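Local coordinates for putative diacylglycerol kinase (Bacillus anthracis, PDB 4WRR), which probably transfers the gamma-phosphate of ATP to the hydroxyl group of diacylglycerol, making phosphatidic acid, at residues Pro31-Ala36 with Lys116-Glu121; Phe136-Gly141 with Asp271-Ser276; Asn201-Gly206 with Val215-Gly220. All coordinates share one frame; numbering follows the deposited sequence.

Contact 1 (Pro31-Ala36 with Lys116-Glu121); sequences PPLAAA and KLITKE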
ATOM      1  N   PRO A  31      -8.993 -21.545  -7.536  1.00 25.19           N
ATOM      2  CA  PRO A  31      -8.042 -21.997  -8.560  1.00 25.39           C
ATOM      3  C   PRO A  31      -8.206 -21.456  -9.964  1.00 25.84           C
ATOM      4  O   PRO A  31      -7.225 -21.072 -10.563  1.00 26.34           O
ATOM      5  CB  PRO A  31      -8.213 -23.519  -8.539  1.00 26.03           C
ATOM      6  CG  PRO A  31      -8.555 -23.801  -7.128  1.00 25.76           C
ATOM      7  CD  PRO A  31      -9.450 -22.677  -6.703  1.00 25.80           C
ATOM      8  N   PRO A  32      -9.424 -21.419 -10.512  1.00 26.14           N
ATOM      9  CA  PRO A  32      -9.563 -20.733 -11.819  1.00 26.85           C
ATOM     10  C   PRO A  32      -9.110 -19.259 -11.820  1.00 25.28           C
ATOM     11  O   PRO A  32      -8.512 -18.795 -12.781  1.00 25.53           O
ATOM     12  CB  PRO A  32     -11.087 -20.795 -12.125  1.00 26.77           C
ATOM     13  CG  PRO A  32     -11.647 -21.816 -11.192  1.00 26.97           C
ATOM     14  CD  PRO A  32     -10.732 -21.805  -9.962  1.00 27.38           C
ATOM     15  N   LEU A  33      -9.433 -18.538 -10.765  1.00 24.26           N
ATOM     16  CA  LEU A  33      -9.086 -17.134 -10.682  1.00 23.43           C
ATOM     17  C   LEU A  33      -7.588 -16.978 -10.525  1.00 24.02           C
ATOM     18  O   LEU A  33      -6.958 -16.145 -11.216  1.00 24.18           O
ATOM     19  CB  LEU A  33      -9.815 -16.506  -9.513  1.00 23.34           C
ATOM     20  CG  LEU A  33     -11.344 -16.485  -9.624  1.00 23.52           C
ATOM     21  CD1 LEU A  33     -11.957 -15.915  -8.350  1.00 23.44           C
ATOM     22  CD2 LEU A  33     -11.799 -15.683 -10.837  1.00 23.07           C
ATOM     23  N   ALA A  34      -7.008 -17.746  -9.607  1.00 23.50           N
ATOM     24  CA  ALA A  34      -5.557 -17.681  -9.372  1.00 24.40           C
ATOM     25  C   ALA A  34      -4.744 -18.113 -10.577  1.00 25.19           C
ATOM     26  O   ALA A  34      -3.652 -17.600 -10.773  1.00 25.44           O
ATOM     27  CB  ALA A  34      -5.158 -18.491  -8.168  1.00 24.59           C
ATOM     28  N   ALA A  35      -5.272 -19.023 -11.403  1.00 25.26           N
ATOM     29  CA  ALA A  35      -4.546 -19.436 -12.610  1.00 25.73           C
ATOM     30  C   ALA A  35      -4.563 -18.320 -13.635  1.00 25.61           C
ATOM     31  O   ALA A  35      -3.582 -18.088 -14.330  1.00 27.50           O
ATOM     32  CB  ALA A  35      -5.127 -20.711 -13.207  1.00 25.34           C
ATOM     33  N   ALA A  36      -5.686 -17.629 -13.732  1.00 25.59           N
ATOM     34  CA  ALA A  36      -5.880 -16.602 -14.749  1.00 25.50           C
ATOM     35  C   ALA A  36      -5.325 -15.228 -14.382  1.00 25.52           C
ATOM     36  O   ALA A  36      -4.964 -14.477 -15.270  1.00 27.70           O
ATOM     37  CB  ALA A  36      -7.371 -16.469 -15.084  1.00 24.57           C
ATOM     38  N   LYS A 116     -15.041 -19.266 -13.482  1.00 27.99           N
ATOM     39  CA  LYS A 116     -14.488 -19.412 -14.834  1.00 29.48           C
ATOM     40  C   LYS A 116     -14.934 -18.254 -15.757  1.00 27.05           C
ATOM     41  O   LYS A 116     -14.179 -17.799 -16.580  1.00 26.27           O
ATOM     42  CB  LYS A 116     -14.991 -20.683 -15.529  1.00 33.82           C
ATOM     43  CG  LYS A 116     -14.471 -22.065 -15.213  1.00 45.84           C
ATOM     44  CD  LYS A 116     -15.291 -23.062 -16.107  1.00 52.84           C
ATOM     45  CE  LYS A 116     -14.508 -24.252 -16.708  1.00 58.86           C
ATOM     46  NZ  LYS A 116     -14.334 -25.384 -15.739  1.00 62.25           N
ATOM     47  N   LEU A 117     -16.202 -17.863 -15.661  1.00 25.79           N
ATOM     48  CA  LEU A 117     -16.776 -16.820 -16.494  1.00 25.35           C
ATOM     49  C   LEU A 117     -15.963 -15.549 -16.326  1.00 24.61           C
ATOM     50  O   LEU A 117     -15.670 -14.850 -17.289  1.00 22.78           O
ATOM     51  CB  LEU A 117     -18.228 -16.557 -16.094  1.00 25.66           C
ATOM     52  CG  LEU A 117     -18.883 -15.363 -16.796  1.00 27.17           C
ATOM     53  CD1 LEU A 117     -18.996 -15.599 -18.297  1.00 26.94           C
ATOM     54  CD2 LEU A 117     -20.264 -15.095 -16.232  1.00 28.34           C
ATOM     55  N   ILE A 118     -15.542 -15.275 -15.082  1.00 23.77           N
ATOM     56  CA  ILE A 118     -14.802 -14.051 -14.819  1.00 23.60           C
ATOM     57  C   ILE A 118     -13.498 -14.044 -15.607  1.00 24.00           C
ATOM     58  O   ILE A 118     -13.045 -12.986 -16.034  1.00 25.15           O
ATOM     59  CB  ILE A 118     -14.552 -13.886 -13.320  1.00 23.20           C
ATOM     60  CG1 ILE A 118     -15.882 -13.662 -12.609  1.00 23.32           C
ATOM     61  CG2 ILE A 118     -13.632 -12.703 -13.064  1.00 23.02           C
ATOM     62  CD1 ILE A 118     -15.810 -13.845 -11.110  1.00 24.14           C
ATOM     63  N   THR A 119     -12.912 -15.217 -15.807  1.00 23.31           N
ATOM     64  CA  THR A 119     -11.659 -15.298 -16.518  1.00 25.15           C
ATOM     65  C   THR A 119     -11.813 -14.934 -17.971  1.00 26.66           C
ATOM     66  O   THR A 119     -10.820 -14.697 -18.660  1.00 27.74           O
ATOM     67  CB  THR A 119     -10.944 -16.693 -16.369  1.00 25.36           C
ATOM     68  OG1 THR A 119     -11.668 -17.710 -17.063  1.00 26.07           O
ATOM     69  CG2 THR A 119     -10.845 -17.095 -14.908  1.00 25.46           C
ATOM     70  N   LYS A 120     -13.040 -14.963 -18.491  1.00 29.58           N
ATOM     71  CA  LYS A 120     -13.279 -14.574 -19.873  1.00 29.37           C
ATOM     72  C   LYS A 120     -13.244 -13.077 -20.032  1.00 28.04           C
ATOM     73  O   LYS A 120     -13.126 -12.586 -21.147  1.00 29.77           O
ATOM     74  CB  LYS A 120     -14.639 -15.112 -20.347  1.00 33.34           C
ATOM     75  CG  LYS A 120     -14.787 -16.622 -20.274  1.00 37.06           C
ATOM     76  CD  LYS A 120     -13.604 -17.307 -20.965  1.00 39.62           C
ATOM     77  CE  LYS A 120     -13.875 -18.778 -21.261  1.00 45.79           C
ATOM     78  NZ  LYS A 120     -12.658 -19.600 -20.990  1.00 46.85           N
ATOM     79  N   GLU A 121     -13.442 -12.342 -18.955  1.00 26.64           N
ATOM     80  CA  GLU A 121     -13.283 -10.893 -18.967  1.00 27.88           C
ATOM     81  C   GLU A 121     -14.296 -10.136 -19.863  1.00 27.59           C
ATOM     82  O   GLU A 121     -13.988  -9.096 -20.415  1.00 29.41           O
ATOM     83  CB  GLU A 121     -11.843 -10.503 -19.345  1.00 29.82           C
ATOM     84  CG  GLU A 121     -10.765 -11.106 -18.424  1.00 30.66           C
ATOM     85  CD  GLU A 121      -9.388 -10.475 -18.572  1.00 32.67           C
ATOM     86  OE1 GLU A 121      -9.228  -9.521 -19.375  1.00 34.37           O
ATOM     87  OE2 GLU A 121      -8.448 -10.917 -17.868  1.00 33.64           O
TER
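Pro32 of helix 22-36 and Lys116 near the end of helix 111-118 lie 5.9 Å apart at their CA atoms, and Ala36 and Thr119 lie 6.2 Å apart, so the two segments run side by side over this short length. Both helices pack on the same side of the parallel sheet 39-44, 9-13, 64-69, 89-94 in the alpha/beta part of the diacylglycerol kinase catalytic domain, which in relatives binds the nucleotide. Segment 31-36 is helical but kinked at Pro31 and Pro32, whose ring nitrogens have no hydrogen to give to the preceding turn. A type I beta turn spans Ile118 to Glu121, where phi turns positive.

The join is apolar. Leu33 reaches over with its CD2 branch, which lies 4.1 Å from Ile118 CB and equally near CG2, the two side chains crossing at a slant. Both side chains also rest on the sheet: Leu33 on Ile66 and Leu40, Ile118 on Leu64, Ile66, Ala91 and Ile93. Farther from the sheet, the Thr119 methyl CG2 comes within 3.6 Å of Pro32 O. Pro32 also packs on His23 of the second subunit, which places this helix at a subunit interface.

Thr119 divides its two branches between different tasks. With chi1 at 69°, OG1 sits between the backbone N and the carbonyl carbon and turns back to donate to Lys116 O at 2.6 Å, in the carbonyl plane and on a lone pair. That leaves CG2 directed at the other helix, 3.5 Å from Ala36 CB.

Contact 2 (Phe136-Gly141 with Asp271-Ser276); sequences FLNFWG and DTDGES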
ATOM      1  N   PHE A 136     -28.798   1.624  -5.391  1.00 32.82           N
ATOM      2  CA  PHE A 136     -29.248   0.248  -5.545  1.00 30.91           C
ATOM      3  C   PHE A 136     -29.141  -0.234  -6.971  1.00 29.91           C
ATOM      4  O   PHE A 136     -29.046   0.555  -7.907  1.00 30.63           O
ATOM      5  CB  PHE A 136     -30.659   0.043  -5.027  1.00 31.27           C
ATOM      6  CG  PHE A 136     -31.719   0.809  -5.779  1.00 29.93           C
ATOM      7  CD1 PHE A 136     -32.026   2.101  -5.436  1.00 31.49           C
ATOM      8  CD2 PHE A 136     -32.423   0.216  -6.808  1.00 28.28           C
ATOM      9  CE1 PHE A 136     -33.013   2.814  -6.147  1.00 32.44           C
ATOM     10  CE2 PHE A 136     -33.417   0.897  -7.484  1.00 27.74           C
ATOM     11  CZ  PHE A 136     -33.717   2.194  -7.147  1.00 29.34           C
ATOM     12  N   LEU A 137     -29.089  -1.551  -7.101  1.00 28.66           N
ATOM     13  CA  LEU A 137     -28.975  -2.244  -8.385  1.00 28.10           C
ATOM     14  C   LEU A 137     -30.236  -2.972  -8.792  1.00 27.25           C
ATOM     15  O   LEU A 137     -30.525  -3.068  -9.988  1.00 27.23           O
ATOM     16  CB  LEU A 137     -27.854  -3.303  -8.335  1.00 29.69           C
ATOM     17  CG  LEU A 137     -26.430  -2.792  -8.361  1.00 30.37           C
ATOM     18  CD1 LEU A 137     -25.479  -3.963  -8.251  1.00 30.61           C
ATOM     19  CD2 LEU A 137     -26.169  -2.017  -9.644  1.00 30.79           C
ATOM     20  N   ASN A 138     -30.964  -3.519  -7.823  1.00 27.62           N
ATOM     21  CA  ASN A 138     -32.158  -4.316  -8.128  1.00 26.81           C
ATOM     22  C   ASN A 138     -33.446  -3.516  -8.061  1.00 26.26           C
ATOM     23  O   ASN A 138     -34.114  -3.360  -9.072  1.00 26.53           O
ATOM     24  CB  ASN A 138     -32.248  -5.527  -7.200  1.00 26.87           C
ATOM     25  CG  ASN A 138     -31.104  -6.485  -7.391  1.00 29.17           C
ATOM     26  OD1 ASN A 138     -30.737  -6.811  -8.527  1.00 30.01           O
ATOM     27  ND2 ASN A 138     -30.519  -6.951  -6.287  1.00 29.88           N
ATOM     28  N   PHE A 139     -33.808  -3.029  -6.878  1.00 26.04           N
ATOM     29  CA  PHE A 139     -35.097  -2.371  -6.704  1.00 26.35           C
ATOM     30  C   PHE A 139     -35.194  -1.478  -5.500  1.00 26.67           C
ATOM     31  O   PHE A 139     -34.424  -1.609  -4.549  1.00 26.88           O
ATOM     32  CB  PHE A 139     -36.216  -3.435  -6.570  1.00 26.01           C
ATOM     33  CG  PHE A 139     -36.257  -4.108  -5.224  1.00 26.79           C
ATOM     34  CD1 PHE A 139     -35.436  -5.192  -4.959  1.00 26.51           C
ATOM     35  CD2 PHE A 139     -37.089  -3.644  -4.210  1.00 27.00           C
ATOM     36  CE1 PHE A 139     -35.453  -5.800  -3.713  1.00 27.31           C
ATOM     37  CE2 PHE A 139     -37.103  -4.241  -2.971  1.00 27.56           C
ATOM     38  CZ  PHE A 139     -36.282  -5.330  -2.719  1.00 27.61           C
ATOM     39  N   TRP A 140     -36.244  -0.667  -5.522  1.00 26.64           N
ATOM     40  CA  TRP A 140     -36.686   0.179  -4.423  1.00 28.79           C
ATOM     41  C   TRP A 140     -38.158  -0.122  -4.317  1.00 29.60           C
ATOM     42  O   TRP A 140     -38.827  -0.200  -5.358  1.00 28.59           O
ATOM     43  CB  TRP A 140     -36.485   1.644  -4.810  1.00 31.31           C
ATOM     44  CG  TRP A 140     -36.999   2.733  -3.857  1.00 33.16           C
ATOM     45  CD1 TRP A 140     -36.245   3.521  -3.063  1.00 35.41           C
ATOM     46  CD2 TRP A 140     -38.362   3.163  -3.664  1.00 34.73           C
ATOM     47  NE1 TRP A 140     -37.037   4.386  -2.354  1.00 37.37           N
ATOM     48  CE2 TRP A 140     -38.340   4.192  -2.708  1.00 36.98           C
ATOM     49  CE3 TRP A 140     -39.594   2.767  -4.196  1.00 34.18           C
ATOM     50  CZ2 TRP A 140     -39.487   4.829  -2.270  1.00 37.49           C
ATOM     51  CZ3 TRP A 140     -40.740   3.399  -3.747  1.00 35.58           C
ATOM     52  CH2 TRP A 140     -40.679   4.405  -2.789  1.00 36.72           C
ATOM     53  N   GLY A 141     -38.684  -0.271  -3.106  1.00 30.49           N
ATOM     54  CA  GLY A 141     -40.097  -0.572  -2.970  1.00 32.79           C
ATOM     55  C   GLY A 141     -40.729  -0.282  -1.630  1.00 34.65           C
ATOM     56  O   GLY A 141     -40.066  -0.334  -0.604  1.00 38.23           O
ATOM     57  N   ASP A 271     -37.926  -0.806   1.262  1.00 41.60           N
ATOM     58  CA  ASP A 271     -37.129  -1.985   1.085  1.00 40.67           C
ATOM     59  C   ASP A 271     -36.325  -1.831  -0.189  1.00 40.09           C
ATOM     60  O   ASP A 271     -36.782  -1.247  -1.169  1.00 36.28           O
ATOM     61  CB  ASP A 271     -37.995  -3.234   1.029  1.00 43.40           C
ATOM     62  CG  ASP A 271     -38.552  -3.639   2.431  1.00 46.51           C
ATOM     63  OD1 ASP A 271     -38.538  -2.841   3.390  1.00 52.18           O
ATOM     64  OD2 ASP A 271     -38.979  -4.778   2.597  1.00 54.66           O
ATOM     65  N   THR A 272     -35.095  -2.337  -0.145  1.00 40.09           N
ATOM     66  CA  THR A 272     -34.183  -2.293  -1.287  1.00 37.17           C
ATOM     67  C   THR A 272     -33.289  -3.538  -1.328  1.00 36.69           C
ATOM     68  O   THR A 272     -33.589  -4.543  -0.679  1.00 36.65           O
ATOM     69  CB  THR A 272     -33.396  -0.974  -1.310  1.00 36.47           C
ATOM     70  OG1 THR A 272     -32.580  -0.919  -2.484  1.00 33.73           O
ATOM     71  CG2 THR A 272     -32.546  -0.829  -0.073  1.00 38.75           C
ATOM     72  N   ASP A 273     -32.204  -3.482  -2.082  1.00 36.66           N
ATOM     73  CA  ASP A 273     -31.381  -4.679  -2.312  1.00 38.68           C
ATOM     74  C   ASP A 273     -30.955  -5.425  -1.053  1.00 39.61           C
ATOM     75  O   ASP A 273     -30.760  -6.620  -1.099  1.00 39.73           O
ATOM     76  CB  ASP A 273     -30.104  -4.328  -3.067  1.00 39.82           C
ATOM     77  CG  ASP A 273     -30.353  -3.683  -4.410  1.00 38.42           C
ATOM     78  OD1 ASP A 273     -31.513  -3.415  -4.788  1.00 36.57           O
ATOM     79  OD2 ASP A 273     -29.343  -3.408  -5.088  1.00 40.36           O
ATOM     80  N   GLY A 274     -30.757  -4.698   0.044  1.00 41.96           N
ATOM     81  CA  GLY A 274     -30.421  -5.284   1.336  1.00 43.41           C
ATOM     82  C   GLY A 274     -30.724  -4.332   2.489  1.00 46.82           C
ATOM     83  O   GLY A 274     -31.446  -3.350   2.299  1.00 47.74           O
ATOM     84  N   GLU A 275     -30.122  -4.580   3.664  1.00 48.17           N
ATOM     85  CA  GLU A 275     -30.437  -3.796   4.876  1.00 50.34           C
ATOM     86  C   GLU A 275     -30.173  -2.317   4.660  1.00 49.73           C
ATOM     87  O   GLU A 275     -29.135  -1.935   4.135  1.00 49.47           O
ATOM     88  CB  GLU A 275     -29.651  -4.292   6.104  1.00 53.50           C
ATOM     89  N   SER A 276     -31.090  -1.486   5.134  1.00 51.71           N
ATOM     90  CA  SER A 276     -31.009  -0.045   4.912  1.00 55.02           C
ATOM     91  C   SER A 276     -31.950   0.717   5.855  1.00 59.07           C
ATOM     92  O   SER A 276     -32.782   0.116   6.519  1.00 63.53           O
ATOM     93  CB  SER A 276     -31.320   0.242   3.439  1.00 52.12           C
ATOM     94  OG  SER A 276     -32.117   1.383   3.256  1.00 52.81           O
TER
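Asp273 and Thr272 reach segment 136-141 by different torsions: Asp273 CG stands anti to its carbonyl carbon (chi1 -59°), which carries the carboxylate to the backbone amides of Leu137 to Phe139, whereas Thr272 OG1 lies opposite its own backbone N (chi1 -176°) and donates to Phe139 O at 2.9 Å. Three successive amides converge on the carboxylate. Leu137 N meets Asp273 OD2 on its syn side at 2.8 Å. Phe139 N approaches Asp273 OD1 at 3.1 Å, nearly in line with the bond from that oxygen to its carbon. Asn138 N is shared by both oxygens, tilted out of the carboxylate plane. The Phe139 ring is covered on one face by Thr272 CA, a CH-pi contact 4.2 Å from the ring centroid. Next to it, Gly141 and Asp271 form an antiparallel hydrogen-bonded pair, with Asp271 N to Gly141 O at 2.9 Å. This adds the short, weakly bonded strand 271-272 at the edge of the five-stranded antiparallel sheet in the C-terminal beta-sandwich-like domain. Phe75 of helix 71-81 touches both Thr272 and Asp273. Three N-H groups thus make four bonds, two to each oxygen, which fix the rotation of the buried carboxylate and tie segment 271-276 to the chain at 137-139.

Contact 3 (Asn201-Gly206 with Val215-Gly220); sequences NGEYLG and VKCDDG. With MG (magnesium ion), chain E.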
ATOM      1  N   ASN A 201     -34.681  -1.707 -11.367  1.00 25.37           N
ATOM      2  CA  ASN A 201     -33.489  -1.641 -12.198  1.00 26.05           C
ATOM      3  C   ASN A 201     -32.939  -3.033 -12.578  1.00 25.42           C
ATOM      4  O   ASN A 201     -32.374  -3.194 -13.655  1.00 26.21           O
ATOM      5  CB  ASN A 201     -32.401  -0.897 -11.440  1.00 28.76           C
ATOM      6  CG  ASN A 201     -31.228  -0.539 -12.325  1.00 31.73           C
ATOM      7  OD1 ASN A 201     -31.397   0.180 -13.315  1.00 33.94           O
ATOM      8  ND2 ASN A 201     -30.031  -1.082 -12.006  1.00 30.06           N
ATOM      9  N   GLY A 202     -33.149  -4.041 -11.729  1.00 23.12           N
ATOM     10  CA  GLY A 202     -32.731  -5.420 -12.023  1.00 22.55           C
ATOM     11  C   GLY A 202     -33.648  -6.189 -12.940  1.00 22.64           C
ATOM     12  O   GLY A 202     -34.861  -5.918 -12.977  1.00 24.16           O
ATOM     13  N   GLU A 203     -33.082  -7.091 -13.726  1.00 20.80           N
ATOM     14  CA  GLU A 203     -33.846  -7.919 -14.645  1.00 21.30           C
ATOM     15  C   GLU A 203     -34.427  -9.161 -13.952  1.00 21.86           C
ATOM     16  O   GLU A 203     -35.280  -9.838 -14.508  1.00 20.57           O
ATOM     17  CB  GLU A 203     -33.012  -8.243 -15.901  1.00 22.04           C
ATOM     18  CG  GLU A 203     -32.582  -6.960 -16.655  1.00 22.63           C
ATOM     19  CD  GLU A 203     -31.619  -7.150 -17.804  1.00 23.63           C
ATOM     20  OE1 GLU A 203     -30.878  -6.181 -18.151  1.00 24.85           O
ATOM     21  OE2 GLU A 203     -31.582  -8.238 -18.407  1.00 24.40           O
ATOM     22  N   TYR A 204     -33.971  -9.437 -12.709  1.00 22.07           N
ATOM     23  CA  TYR A 204     -34.495 -10.532 -11.892  1.00 22.46           C
ATOM     24  C   TYR A 204     -34.797  -9.982 -10.542  1.00 23.34           C
ATOM     25  O   TYR A 204     -34.042  -9.183 -10.006  1.00 25.92           O
ATOM     26  CB  TYR A 204     -33.493 -11.664 -11.768  1.00 22.74           C
ATOM     27  CG  TYR A 204     -33.369 -12.535 -12.982  1.00 23.53           C
ATOM     28  CD1 TYR A 204     -32.745 -12.085 -14.108  1.00 24.22           C
ATOM     29  CD2 TYR A 204     -33.864 -13.841 -12.985  1.00 26.18           C
ATOM     30  CE1 TYR A 204     -32.619 -12.888 -15.239  1.00 25.47           C
ATOM     31  CE2 TYR A 204     -33.723 -14.671 -14.095  1.00 26.81           C
ATOM     32  CZ  TYR A 204     -33.108 -14.174 -15.231  1.00 26.94           C
ATOM     33  OH  TYR A 204     -32.948 -14.951 -16.348  1.00 28.36           O
ATOM     34  N   LEU A 205     -35.922 -10.383  -9.990  1.00 24.25           N
ATOM     35  CA  LEU A 205     -36.301  -9.999  -8.653  1.00 25.91           C
ATOM     36  C   LEU A 205     -36.834 -11.250  -7.939  1.00 26.31           C
ATOM     37  O   LEU A 205     -37.709 -11.944  -8.441  1.00 25.56           O
ATOM     38  CB  LEU A 205     -37.418  -8.931  -8.666  1.00 25.20           C
ATOM     39  CG  LEU A 205     -37.125  -7.550  -9.222  1.00 25.52           C
ATOM     40  CD1 LEU A 205     -38.382  -6.683  -9.183  1.00 24.82           C
ATOM     41  CD2 LEU A 205     -36.030  -6.857  -8.449  1.00 26.56           C
ATOM     42  N   GLY A 206     -36.330 -11.499  -6.753  1.00 26.68           N
ATOM     43  CA  GLY A 206     -36.734 -12.673  -6.000  1.00 30.22           C
ATOM     44  C   GLY A 206     -36.356 -14.008  -6.608  1.00 29.19           C
ATOM     45  O   GLY A 206     -37.002 -14.982  -6.359  1.00 29.67           O
ATOM     46  N   VAL A 215     -37.810  -4.748 -17.837  1.00 24.60           N
ATOM     47  CA  VAL A 215     -36.737  -4.047 -17.158  1.00 23.47           C
ATOM     48  C   VAL A 215     -35.369  -4.411 -17.747  1.00 23.95           C
ATOM     49  O   VAL A 215     -35.121  -5.566 -18.075  1.00 24.51           O
ATOM     50  CB  VAL A 215     -36.781  -4.307 -15.684  1.00 22.64           C
ATOM     51  CG1 VAL A 215     -35.613  -3.605 -14.996  1.00 23.82           C
ATOM     52  CG2 VAL A 215     -38.096  -3.832 -15.133  1.00 23.84           C
ATOM     53  N   LYS A 216     -34.528  -3.411 -17.987  1.00 22.85           N
ATOM     54  CA  LYS A 216     -33.166  -3.624 -18.412  1.00 24.33           C
ATOM     55  C   LYS A 216     -32.297  -2.805 -17.485  1.00 24.41           C
ATOM     56  O   LYS A 216     -32.648  -1.670 -17.157  1.00 22.89           O
ATOM     57  CB  LYS A 216     -32.950  -3.166 -19.850  1.00 27.92           C
ATOM     58  CG  LYS A 216     -33.776  -3.922 -20.880  1.00 30.04           C
ATOM     59  CD  LYS A 216     -33.254  -5.356 -21.055  1.00 32.94           C
ATOM     60  CE  LYS A 216     -34.245  -6.242 -21.816  1.00 35.72           C
ATOM     61  NZ  LYS A 216     -33.634  -7.483 -22.378  1.00 37.66           N
ATOM     62  N   CYS A 217     -31.164  -3.378 -17.057  1.00 23.11           N
ATOM     63  CA  CYS A 217     -30.271  -2.694 -16.127  1.00 23.26           C
ATOM     64  C   CYS A 217     -29.355  -1.646 -16.819  1.00 22.87           C
ATOM     65  O   CYS A 217     -28.571  -1.028 -16.159  1.00 23.05           O
ATOM     66  CB  CYS A 217     -29.387  -3.707 -15.369  1.00 22.78           C
ATOM     67  SG  CYS A 217     -28.163  -4.510 -16.449  1.00 24.14           S
ATOM     68  N   ASP A 218     -29.425  -1.501 -18.134  1.00 23.71           N
ATOM     69  CA  ASP A 218     -28.498  -0.615 -18.873  1.00 25.47           C
ATOM     70  C   ASP A 218     -29.186   0.236 -19.964  1.00 26.97           C
ATOM     71  O   ASP A 218     -28.539   0.649 -20.919  1.00 29.05           O
ATOM     72  CB  ASP A 218     -27.401  -1.471 -19.513  1.00 26.22           C
ATOM     73  CG  ASP A 218     -27.950  -2.621 -20.355  1.00 28.09           C
ATOM     74  OD1 ASP A 218     -29.198  -2.820 -20.415  1.00 25.85           O
ATOM     75  OD2 ASP A 218     -27.106  -3.361 -20.931  1.00 31.65           O
ATOM     76  N   ASP A 219     -30.492   0.443 -19.865  1.00 27.01           N
ATOM     77  CA  ASP A 219     -31.204   1.214 -20.886  1.00 27.64           C
ATOM     78  C   ASP A 219     -31.378   2.691 -20.525  1.00 29.02           C
ATOM     79  O   ASP A 219     -32.051   3.402 -21.245  1.00 30.66           O
ATOM     80  CB  ASP A 219     -32.549   0.582 -21.234  1.00 27.09           C
ATOM     81  CG  ASP A 219     -33.543   0.657 -20.100  1.00 28.53           C
ATOM     82  OD1 ASP A 219     -33.155   1.032 -18.956  1.00 30.41           O
ATOM     83  OD2 ASP A 219     -34.706   0.267 -20.329  1.00 26.29           O
ATOM     84  N   GLY A 220     -30.787   3.139 -19.419  1.00 29.20           N
ATOM     85  CA  GLY A 220     -30.765   4.553 -19.063  1.00 30.42           C
ATOM     86  C   GLY A 220     -32.058   5.096 -18.471  1.00 31.32           C
ATOM     87  O   GLY A 220     -32.142   6.279 -18.264  1.00 32.03           O
TER
HETATM   88 MG    MG E 401     -33.620   0.317 -16.754  1.00 22.46          MG
HETATM   89  O   HOH W   1     -31.624   1.079 -16.072  1.00 26.35           O
HETATM   90  O   HOH W   2     -29.533  -5.493 -20.509  1.00 26.65           O
HETATM   91  O   HOH W   3     -35.513  -0.584 -17.998  1.00 27.22           O
HETATM   92  O   HOH W   4     -35.142   0.058 -15.166  1.00 35.58           O
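Glu203 reaches across to the backbone of Lys216 and Cys217 in a magnesium-binding loop of the YegS-type C-terminal beta-sandwich-like domain, and here the contact is close. Chi1 of -60° sets Glu203 CG 3.2 Å from Val215 O, and the extended chain beyond it carries OE1 to Cys217 N, from which it accepts at 3.0 Å, nearly straight (167°) and on the anti lone pair. Val215 CG1 lies 3.2 Å from Gly202 O and also touches Asn201 O, which in turn meets Cys217 CA.

The other side is wet and charged. One water donates to both Glu203 OE1 and Asp218 OD1, bridging two acidic groups; Asp218 also has a salt bridge to Lys124. The magnesium ion lies on the other side of the Lys216 backbone, bound by Lys216 O at 2.2 Å, Asp219 OD1 at 2.4 Å, three waters and Thr221 O. Asn201 is second shell: its OD1 accepts from a metal-bound water at 2.9 Å. Another metal water spans Lys216 N and Asp219 OD2, helping, with the metal bond at OD1, to set the turn of that carboxylate.

Asn201 ND2 bonds to Leu137 O and Asp127 O, tying segment 201-206 to strand 123-131 and to the residues before strand 139-142. Helix 100-104 packs on Cys217 through Phe101 and Thr104, and the loop leads past Thr221 into strand 222-228.

Contacts 2 and 3 adjoin, with centres 13 Å apart, and contact 3 is nested in the chain loop that contact 2 closes. Their shared seam is Asn138 and Asn201: Asn138 O and Asn201 N are 2.9 Å apart, a probable hydrogen bond, and Phe139 CB packs 3.9 Å from Leu205 CD2. The amides held by the carboxylate in contact 2 are thus one step from the second shell of the metal; the magnesium ion itself lies about 9 Å from the Phe136 side chain. Contact 1 stands apart, in the alpha/beta part with the parallel sheet, its centre 29 Å from that of contact 2 and 26 Å from that of contact 3, nearest atoms about 14 Å and 13 Å away.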